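Local coordinates for putative nucleic acid-binding lipoprotein (Klebsiella pneumoniae subsp. pneumoniae MGH 78578, PDB 3F1Z) that is of unknown function but is a putative lipoprotein with an OB-fold that probably binds nucleic acid, at residues A[72-77]-A[89-94]; A[56-61]-A[107-112]; A[27-32]-A[52-57]. All coordinates share one frame; numbering follows the deposited sequence.

The three contacts trace one curved OB-fold sheet. Strand 51-65 links them: it supplies 56-61 to contact 2 and 52-57 to contact 3, the two sharing Gly56 and Val57, and it neighbours strand 71-78 of contact 1. Centres of contacts 2 and 3 lie about 9 Å apart, those of 1 and 2 about 11 Å, and those of 1 and 3 about 15 Å, on opposite sides of the chain's centre. Probable backbone hydrogen bonds tie them together: Thr76 N to Asp60 O (2.8 Å) joins 1 to 2, and Val54 N to Ile111 O (3.0 Å) joins 2 to 3. Met77 of contact 1 packs against Val29 of contact 3, its SE 3.5 Å from Val29 CG2.

Contact 1: residues A[72-77]-A[89-94]; sequences YFIVTM and TFNFGS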
loop_
_atom_site.group_PDB
_atom_site.type_symbol
_atom_site.label_atom_id
_atom_site.label_comp_id
_atom_site.label_asym_id
_atom_site.label_seq_id
_atom_site.Cartn_x
_atom_site.Cartn_y
_atom_site.Cartn_z
ATOM N N TYR A 72 12.268 -5.396 -7.605
ATOM C CA TYR A 72 11.118 -5.253 -6.740
ATOM C C TYR A 72 9.960 -4.749 -7.601
ATOM O O TYR A 72 10.125 -4.558 -8.769
ATOM C CB TYR A 72 11.450 -4.314 -5.589
ATOM C CG TYR A 72 11.643 -2.881 -6.013
ATOM C CD1 TYR A 72 12.857 -2.449 -6.523
ATOM C CD2 TYR A 72 10.607 -1.965 -5.921
ATOM C CE1 TYR A 72 13.061 -1.123 -6.925
ATOM C CE2 TYR A 72 10.784 -0.604 -6.304
ATOM C CZ TYR A 72 12.017 -0.197 -6.810
ATOM O OH TYR A 72 12.210 1.105 -7.235
ATOM N N PHE A 73 8.774 -4.559 -7.011
ATOM C CA PHE A 73 7.618 -4.127 -7.745
ATOM C C PHE A 73 6.955 -2.992 -7.026
ATOM O O PHE A 73 6.894 -3.016 -5.819
ATOM C CB PHE A 73 6.592 -5.231 -7.779
ATOM C CG PHE A 73 7.066 -6.521 -8.356
ATOM C CD1 PHE A 73 7.587 -7.495 -7.560
ATOM C CD2 PHE A 73 6.901 -6.792 -9.695
ATOM C CE1 PHE A 73 8.001 -8.723 -8.109
ATOM C CE2 PHE A 73 7.301 -7.998 -10.250
ATOM C CZ PHE A 73 7.858 -8.962 -9.447
ATOM N N ILE A 74 6.446 -2.012 -7.764
ATOM C CA ILE A 74 5.618 -0.944 -7.224
ATOM C C ILE A 74 4.183 -1.188 -7.761
ATOM O O ILE A 74 3.967 -1.360 -8.982
ATOM C CB ILE A 74 6.084 0.443 -7.694
ATOM C CG1 ILE A 74 7.445 0.765 -7.140
ATOM C CG2 ILE A 74 5.229 1.524 -7.093
ATOM C CD1 ILE A 74 7.473 0.895 -5.556
ATOM N N VAL A 75 3.218 -1.194 -6.841
ATOM C CA VAL A 75 1.789 -1.328 -7.145
ATOM C C VAL A 75 1.137 -0.029 -6.680
ATOM O O VAL A 75 1.347 0.405 -5.549
ATOM C CB VAL A 75 1.189 -2.511 -6.430
ATOM C CG1 VAL A 75 -0.327 -2.477 -6.506
ATOM C CG2 VAL A 75 1.722 -3.800 -7.052
ATOM N N THR A 76 0.421 0.634 -7.587
ATOM C CA THR A 76 -0.195 1.924 -7.311
ATOM C C THR A 76 -1.701 1.746 -7.301
ATOM O O THR A 76 -2.260 1.115 -8.202
ATOM C CB THR A 76 0.167 2.971 -8.375
ATOM O OG1 THR A 76 1.571 2.992 -8.542
ATOM C CG2 THR A 76 -0.306 4.373 -7.991
HETATM N N MSE A 77 -2.353 2.388 -6.333
HETATM C CA MSE A 77 -3.773 2.203 -6.077
HETATM C C MSE A 77 -4.465 3.538 -5.986
HETATM O O MSE A 77 -3.930 4.457 -5.353
HETATM C CB MSE A 77 -3.907 1.467 -4.734
HETATM C CG MSE A 77 -5.298 1.081 -4.359
HETATM SE SE MSE A 77 -5.450 0.432 -2.519
HETATM C CE MSE A 77 -5.127 -1.475 -2.854
ATOM N N THR A 89 0.902 3.895 -3.003
ATOM C CA THR A 89 1.767 2.910 -3.621
ATOM C C THR A 89 2.206 1.913 -2.564
ATOM O O THR A 89 2.258 2.246 -1.376
ATOM C CB THR A 89 3.038 3.529 -4.196
ATOM O OG1 THR A 89 3.689 4.259 -3.117
ATOM C CG2 THR A 89 2.730 4.475 -5.384
ATOM N N PHE A 90 2.519 0.703 -3.028
ATOM C CA PHE A 90 2.975 -0.381 -2.222
ATOM C C PHE A 90 4.251 -0.921 -2.841
ATOM O O PHE A 90 4.354 -1.049 -4.041
ATOM C CB PHE A 90 1.964 -1.517 -2.265
ATOM C CG PHE A 90 0.625 -1.172 -1.715
ATOM C CD1 PHE A 90 -0.272 -0.449 -2.456
ATOM C CD2 PHE A 90 0.231 -1.673 -0.498
ATOM C CE1 PHE A 90 -1.494 -0.142 -1.971
ATOM C CE2 PHE A 90 -1.001 -1.390 -0.013
ATOM C CZ PHE A 90 -1.857 -0.607 -0.746
ATOM N N ASN A 91 5.189 -1.331 -2.020
ATOM C CA ASN A 91 6.477 -1.801 -2.513
ATOM C C ASN A 91 6.604 -3.258 -2.155
ATOM O O ASN A 91 6.764 -3.593 -0.976
ATOM C CB ASN A 91 7.584 -0.997 -1.856
ATOM C CG ASN A 91 8.953 -1.354 -2.358
ATOM O OD1 ASN A 91 9.207 -2.464 -2.716
ATOM N ND2 ASN A 91 9.849 -0.379 -2.394
ATOM N N PHE A 92 6.548 -4.112 -3.183
ATOM C CA PHE A 92 6.648 -5.566 -3.003
ATOM C C PHE A 92 8.017 -6.074 -3.360
ATOM O O PHE A 92 8.462 -5.892 -4.494
ATOM C CB PHE A 92 5.675 -6.306 -3.925
ATOM C CG PHE A 92 4.199 -6.236 -3.533
ATOM C CD1 PHE A 92 3.402 -5.187 -3.941
ATOM C CD2 PHE A 92 3.596 -7.280 -2.884
ATOM C CE1 PHE A 92 2.030 -5.160 -3.660
ATOM C CE2 PHE A 92 2.215 -7.255 -2.602
ATOM C CZ PHE A 92 1.445 -6.199 -3.003
ATOM N N GLY A 93 8.684 -6.729 -2.407
ATOM C CA GLY A 93 9.992 -7.360 -2.654
ATOM C C GLY A 93 9.835 -8.532 -3.622
ATOM O O GLY A 93 8.714 -9.024 -3.880
ATOM N N SER A 94 10.965 -8.999 -4.140
ATOM C CA SER A 94 10.987 -10.040 -5.137
ATOM C C SER A 94 10.406 -11.338 -4.660
ATOM O O SER A 94 9.902 -12.131 -5.471
ATOM C CB SER A 94 12.427 -10.263 -5.668
ATOM O OG SER A 94 13.398 -10.430 -4.644
#
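The ring of Phe92 crosses Val75 at a slant, its CE1 lying 3.7 Å from Val75 CG2, within the antiparallel hairpin that forms the second and third strands of the OB-fold barrel. The axes of the two short strand segments approach to 4.6 Å. Two hydrogen-bonded pairs, Phe73 with Phe92 and Val75 with Phe90, each carry both reciprocal backbone bonds; the straightest is Val75 N to Phe90 O, at 3.0 Å and 170°.

The side chains of these two pairs share the face turned into the barrel. Phe73 and Phe92 meet at their CB atoms, 4.1 Å apart, while their side chains reach helix 97-100 at Val100. Phe90 and Phe92 also touch Ile111 of strand 108-114, so the hairpin contributes a row of buried apolar groups to the core.

The other face is more polar and only partly buried. Here Tyr72 and Asn91 cross at about a right angle, ring and amide planes only 27° apart, with Asn91 OD1 3.5 Å from Tyr72 CD2; this is van der Waals contact, not a hydrogen bond. Thr76 and Thr89 lie side by side, Thr76 OG1 3.7 Å from Thr89 CG2. The hydroxyl of Thr89 is hydrogen-bonded to that of Thr125 on strand 125-127, the parallel neighbour of 88-93.

At the end of the hairpin nearest its connecting turn, selenomethionine Met77 makes a Met-aromatic contact. A bend at chi3 (-90°) turns its methyl alongside Phe90, with SE at the ring edge and Met77 CE 4.0 Å from Phe90 CE1.

Contact 2: residues A[56-61]-A[107-112]; sequences GVIVDI and SVATIV
The junction of the first and fourth strands of the OB-fold barrel is formed here, where the long, curled strand 51-65 meets strand 108-114. Although the pairing is antiparallel by its bonds, the short axes of 56-61 and 108-112 make an angle of 104° at a closest approach of 4.6 Å. Within these segments the register covers two pairs, Gly56 with Ala109 as the hydrogen-bonded one and Val57 with Val108 as the non-hydrogen-bonded one; the pairing continues toward Val54 and Ile111.

Three backbone bonds define it. Two of them are exchanged by Gly56 and Ala109: Gly56 N to Ala109 O, 3.0 Å, and the return bond from Ala109 N to Gly56 O, 2.8 Å, each N-H arriving nearly along the C=O axis. The Gly56 oxygen also receives a CA-H contact from Val108. Ile58 N then reaches Ser107 O at 3.1 Å with an almost linear N-H, but the donor is tilted 33° from the carbonyl plane, consistent with the steep angle between the strands.

Side chains divide between two faces. On one, Val57 and Val108 cross at about a right angle, touching through their CG2 methyls (3.8 Å). On the other, toward the barrel interior, Ile58 has CG1 beside its backbone N (chi1 -61°), which lays CG1 4.0 Å from Ala109 CB. Ile58 CD1 meets Ile111 CD1 at 4.2 Å. Val75 of the neighbouring strand touches Ile58 as well, while Ile111 continues to Phe90 and Phe92.

Beyond Ile58 the first strand leaves this partner: Val59 and Asp60 both face Thr76, forming a classic beta bulge. One strongly coiled strand that pairs with the fourth strand in its first half and with the second strand further on is characteristic of the OB-fold barrel.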
loop_
_atom_site.group_PDB
_atom_site.type_symbol
_atom_site.label_atom_id
_atom_site.label_comp_id
_atom_site.label_asym_id
_atom_site.label_seq_id
_atom_site.Cartn_x
_atom_site.Cartn_y
_atom_site.Cartn_z
ATOM N N GLY A 56 -8.939 -0.541 -2.877
ATOM C CA GLY A 56 -8.844 0.456 -3.964
ATOM C C GLY A 56 -8.713 -0.179 -5.338
ATOM O O GLY A 56 -8.781 -1.380 -5.476
ATOM N N VAL A 57 -8.555 0.645 -6.359
ATOM C CA VAL A 57 -8.418 0.162 -7.707
ATOM C C VAL A 57 -6.965 0.305 -8.099
ATOM O O VAL A 57 -6.387 1.385 -7.994
ATOM C CB VAL A 57 -9.307 0.928 -8.731
ATOM C CG1 VAL A 57 -9.037 0.407 -10.118
ATOM C CG2 VAL A 57 -10.777 0.764 -8.424
ATOM N N ILE A 58 -6.392 -0.801 -8.565
ATOM C CA ILE A 58 -5.031 -0.837 -8.986
ATOM C C ILE A 58 -4.973 -0.132 -10.333
ATOM O O ILE A 58 -5.737 -0.464 -11.235
ATOM C CB ILE A 58 -4.525 -2.277 -9.107
ATOM C CG1 ILE A 58 -4.601 -2.969 -7.740
ATOM C CG2 ILE A 58 -3.072 -2.305 -9.644
ATOM C CD1 ILE A 58 -3.873 -2.220 -6.592
ATOM N N VAL A 59 -4.081 0.851 -10.445
ATOM C CA VAL A 59 -3.900 1.605 -11.673
ATOM C C VAL A 59 -2.497 1.454 -12.278
ATOM O O VAL A 59 -2.248 1.926 -13.391
ATOM C CB VAL A 59 -4.201 3.111 -11.479
ATOM C CG1 VAL A 59 -5.688 3.294 -11.209
ATOM C CG2 VAL A 59 -3.371 3.675 -10.377
ATOM N N ASP A 60 -1.572 0.838 -11.554
ATOM C CA ASP A 60 -0.279 0.576 -12.139
ATOM C C ASP A 60 0.417 -0.505 -11.344
ATOM O O ASP A 60 0.357 -0.522 -10.123
ATOM C CB ASP A 60 0.578 1.828 -12.197
ATOM C CG ASP A 60 1.871 1.615 -12.982
ATOM O OD1 ASP A 60 1.778 1.488 -14.231
ATOM O OD2 ASP A 60 2.982 1.581 -12.349
ATOM N N ILE A 61 1.084 -1.397 -12.075
ATOM C CA ILE A 61 1.874 -2.489 -11.540
ATOM C C ILE A 61 3.154 -2.447 -12.374
ATOM O O ILE A 61 3.079 -2.406 -13.603
ATOM C CB ILE A 61 1.213 -3.837 -11.783
ATOM C CG1 ILE A 61 -0.155 -3.912 -11.077
ATOM C CG2 ILE A 61 2.162 -4.931 -11.344
ATOM C CD1 ILE A 61 -1.082 -4.963 -11.622
ATOM N N SER A 107 -8.582 -3.441 -11.673
ATOM C CA SER A 107 -9.314 -4.307 -10.739
ATOM C C SER A 107 -9.182 -3.820 -9.312
ATOM O O SER A 107 -8.121 -3.326 -8.893
ATOM C CB SER A 107 -8.802 -5.738 -10.793
ATOM O OG SER A 107 -9.179 -6.366 -12.007
ATOM N N VAL A 108 -10.275 -3.948 -8.573
ATOM C CA VAL A 108 -10.290 -3.566 -7.179
ATOM C C VAL A 108 -9.461 -4.594 -6.430
ATOM O O VAL A 108 -9.492 -5.763 -6.760
ATOM C CB VAL A 108 -11.753 -3.518 -6.627
ATOM C CG1 VAL A 108 -11.779 -3.312 -5.142
ATOM C CG2 VAL A 108 -12.546 -2.430 -7.314
ATOM N N ALA A 109 -8.667 -4.169 -5.465
ATOM C CA ALA A 109 -7.914 -5.106 -4.632
ATOM C C ALA A 109 -7.847 -4.557 -3.219
ATOM O O ALA A 109 -8.104 -3.381 -3.007
ATOM C CB ALA A 109 -6.514 -5.325 -5.156
ATOM N N THR A 110 -7.473 -5.423 -2.282
ATOM C CA THR A 110 -7.286 -5.081 -0.900
ATOM C C THR A 110 -5.940 -5.613 -0.542
ATOM O O THR A 110 -5.660 -6.796 -0.730
ATOM C CB THR A 110 -8.339 -5.726 0.003
ATOM O OG1 THR A 110 -9.629 -5.357 -0.472
ATOM C CG2 THR A 110 -8.198 -5.242 1.477
ATOM N N ILE A 111 -5.112 -4.735 0.012
ATOM C CA ILE A 111 -3.745 -5.056 0.356
ATOM C C ILE A 111 -3.405 -4.553 1.755
ATOM O O ILE A 111 -3.765 -3.435 2.137
ATOM C CB ILE A 111 -2.806 -4.393 -0.664
ATOM C CG1 ILE A 111 -3.223 -4.791 -2.090
ATOM C CG2 ILE A 111 -1.322 -4.743 -0.388
ATOM C CD1 ILE A 111 -2.347 -4.242 -3.204
ATOM N N VAL A 112 -2.764 -5.411 2.537
ATOM C CA VAL A 112 -2.280 -5.076 3.864
ATOM C C VAL A 112 -0.836 -4.656 3.680
ATOM O O VAL A 112 -0.104 -5.310 2.950
ATOM C CB VAL A 112 -2.303 -6.263 4.804
ATOM C CG1 VAL A 112 -1.706 -5.866 6.236
ATOM C CG2 VAL A 112 -3.659 -6.671 4.972
#

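Contact 3: residues A[27-32]-A[52-57]; sequences YSVAQF and VKVRGV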
loop_
_atom_site.group_PDB
_atom_site.type_symbol
_atom_site.label_atom_id
_atom_site.label_comp_id
_atom_site.label_asym_id
_atom_site.label_seq_id
_atom_site.Cartn_x
_atom_site.Cartn_y
_atom_site.Cartn_z
ATOM N N TYR A 27 -9.677 0.233 5.135
ATOM C CA TYR A 27 -9.722 1.648 4.808
ATOM C C TYR A 27 -9.957 1.818 3.329
ATOM O O TYR A 27 -9.550 0.976 2.517
ATOM C CB TYR A 27 -8.351 2.292 5.010
ATOM C CG TYR A 27 -7.830 2.520 6.421
ATOM C CD1 TYR A 27 -7.244 1.499 7.148
ATOM C CD2 TYR A 27 -7.852 3.793 6.988
ATOM C CE1 TYR A 27 -6.711 1.724 8.409
ATOM C CE2 TYR A 27 -7.314 4.040 8.262
ATOM C CZ TYR A 27 -6.737 3.003 8.954
ATOM O OH TYR A 27 -6.226 3.234 10.211
ATOM N N SER A 28 -10.594 2.920 2.952
ATOM C CA SER A 28 -10.555 3.277 1.553
ATOM C C SER A 28 -9.233 4.073 1.385
ATOM O O SER A 28 -8.590 4.497 2.366
ATOM C CB SER A 28 -11.718 4.142 1.187
ATOM O OG SER A 28 -11.564 5.351 1.852
ATOM N N VAL A 29 -8.812 4.298 0.160
ATOM C CA VAL A 29 -7.603 5.078 -0.031
ATOM C C VAL A 29 -7.804 6.496 0.541
ATOM O O VAL A 29 -6.912 7.028 1.173
ATOM C CB VAL A 29 -7.196 5.098 -1.501
ATOM C CG1 VAL A 29 -6.088 6.185 -1.786
ATOM C CG2 VAL A 29 -6.823 3.632 -1.944
ATOM N N ALA A 30 -8.973 7.086 0.337
ATOM C CA ALA A 30 -9.258 8.423 0.874
ATOM C C ALA A 30 -9.140 8.410 2.374
ATOM O O ALA A 30 -8.596 9.341 2.959
ATOM C CB ALA A 30 -10.648 8.923 0.483
ATOM N N GLN A 31 -9.675 7.365 2.998
ATOM C CA GLN A 31 -9.645 7.323 4.467
ATOM C C GLN A 31 -8.239 7.249 5.022
ATOM O O GLN A 31 -7.888 7.985 5.899
ATOM C CB GLN A 31 -10.520 6.215 5.023
ATOM C CG GLN A 31 -11.967 6.550 4.874
ATOM C CD GLN A 31 -12.904 5.340 5.080
ATOM O OE1 GLN A 31 -12.564 4.175 4.770
ATOM N NE2 GLN A 31 -14.094 5.628 5.548
ATOM N N PHE A 32 -7.434 6.361 4.490
ATOM C CA PHE A 32 -6.094 6.217 4.969
ATOM C C PHE A 32 -5.237 7.459 4.690
ATOM O O PHE A 32 -4.380 7.811 5.499
ATOM C CB PHE A 32 -5.452 4.983 4.362
ATOM C CG PHE A 32 -4.012 4.861 4.695
ATOM C CD1 PHE A 32 -3.624 4.725 6.000
ATOM C CD2 PHE A 32 -3.062 4.897 3.721
ATOM C CE1 PHE A 32 -2.340 4.604 6.326
ATOM C CE2 PHE A 32 -1.746 4.798 4.046
ATOM C CZ PHE A 32 -1.380 4.652 5.358
ATOM N N VAL A 52 -1.844 -1.511 7.875
ATOM C CA VAL A 52 -3.141 -1.070 7.460
ATOM C C VAL A 52 -3.616 -1.932 6.298
ATOM O O VAL A 52 -2.803 -2.430 5.536
ATOM C CB VAL A 52 -3.144 0.429 7.118
ATOM C CG1 VAL A 52 -2.847 1.270 8.413
ATOM C CG2 VAL A 52 -2.202 0.730 5.995
ATOM N N LYS A 53 -4.932 -2.107 6.195
ATOM C CA LYS A 53 -5.583 -2.890 5.140
ATOM C C LYS A 53 -6.382 -1.894 4.293
ATOM O O LYS A 53 -7.377 -1.301 4.761
ATOM C CB LYS A 53 -6.466 -3.979 5.776
ATOM C CG LYS A 53 -7.054 -4.922 4.763
ATOM C CD LYS A 53 -7.617 -6.206 5.360
ATOM C CE LYS A 53 -8.970 -6.052 5.941
ATOM N NZ LYS A 53 -9.560 -7.394 6.281
ATOM N N VAL A 54 -5.923 -1.653 3.070
ATOM C CA VAL A 54 -6.504 -0.593 2.204
ATOM C C VAL A 54 -7.091 -1.210 0.946
ATOM O O VAL A 54 -6.463 -2.050 0.303
ATOM C CB VAL A 54 -5.442 0.460 1.820
ATOM C CG1 VAL A 54 -6.058 1.640 0.984
ATOM C CG2 VAL A 54 -4.744 0.998 3.054
ATOM N N ARG A 55 -8.305 -0.784 0.604
ATOM C CA ARG A 55 -9.035 -1.277 -0.561
ATOM C C ARG A 55 -9.063 -0.176 -1.604
ATOM O O ARG A 55 -9.197 0.995 -1.257
ATOM C CB ARG A 55 -10.434 -1.649 -0.127
ATOM C CG ARG A 55 -11.382 -2.124 -1.204
ATOM C CD ARG A 55 -12.609 -2.664 -0.500
ATOM N NE ARG A 55 -13.601 -3.198 -1.404
ATOM C CZ ARG A 55 -14.487 -2.439 -1.994
ATOM N NH1 ARG A 55 -14.450 -1.166 -1.746
ATOM N NH2 ARG A 55 -15.377 -2.929 -2.818
ATOM N N GLY A 56 -8.939 -0.541 -2.877
ATOM C CA GLY A 56 -8.844 0.456 -3.964
ATOM C C GLY A 56 -8.713 -0.179 -5.338
ATOM O O GLY A 56 -8.781 -1.380 -5.476
ATOM N N VAL A 57 -8.555 0.645 -6.359
ATOM C CA VAL A 57 -8.418 0.162 -7.707
ATOM C C VAL A 57 -6.965 0.305 -8.099
ATOM O O VAL A 57 -6.387 1.385 -7.994
ATOM C CB VAL A 57 -9.307 0.928 -8.731
ATOM C CG1 VAL A 57 -9.037 0.407 -10.118
ATOM C CG2 VAL A 57 -10.777 0.764 -8.424
HETATM O O HOH W 1 -10.651 3.047 -2.050
#
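Val54 packs against Val29, Phe32 and Tyr27 where the short strand 26-28 lies parallel to the first strand of the OB-fold barrel and leads directly into helix 29-38. This is the tight side. Val29 CG2 sits 3.6 Å from Val54 CG1, the two side chains crossing at about a right angle. With CG anti to the backbone N (chi1 173°), Phe32 turns its ring toward Val52, whose CG2 makes a CH-pi contact over one face, 4.2 Å from the Phe32 centroid and offset toward the rim. The other branch, Val52 CG1, meets Tyr27 CE1 at 3.9 Å. Tyr27 OH hydrogen-bonds with Tyr47 OH.

Backbone pairing is short: Tyr27 N to Lys53 O (2.8 Å) and Arg55 N to Tyr27 O (2.9 Å), both nearly linear. Beyond them the chain turns into helix 29-38, and the partly exposed Ser28 and Arg55 make little mutual contact; the Arg55 guanidinium instead forms a salt bridge with Glu80. Ser28 serves as N-cap and forms a capping box with Gln31: Gln31 N donates to Ser28 OG, Ser28 N to Gln31 OE1. A water links the helix start to the strand, accepting from Val29 N and donating to Arg55 O, 2.6 Å away.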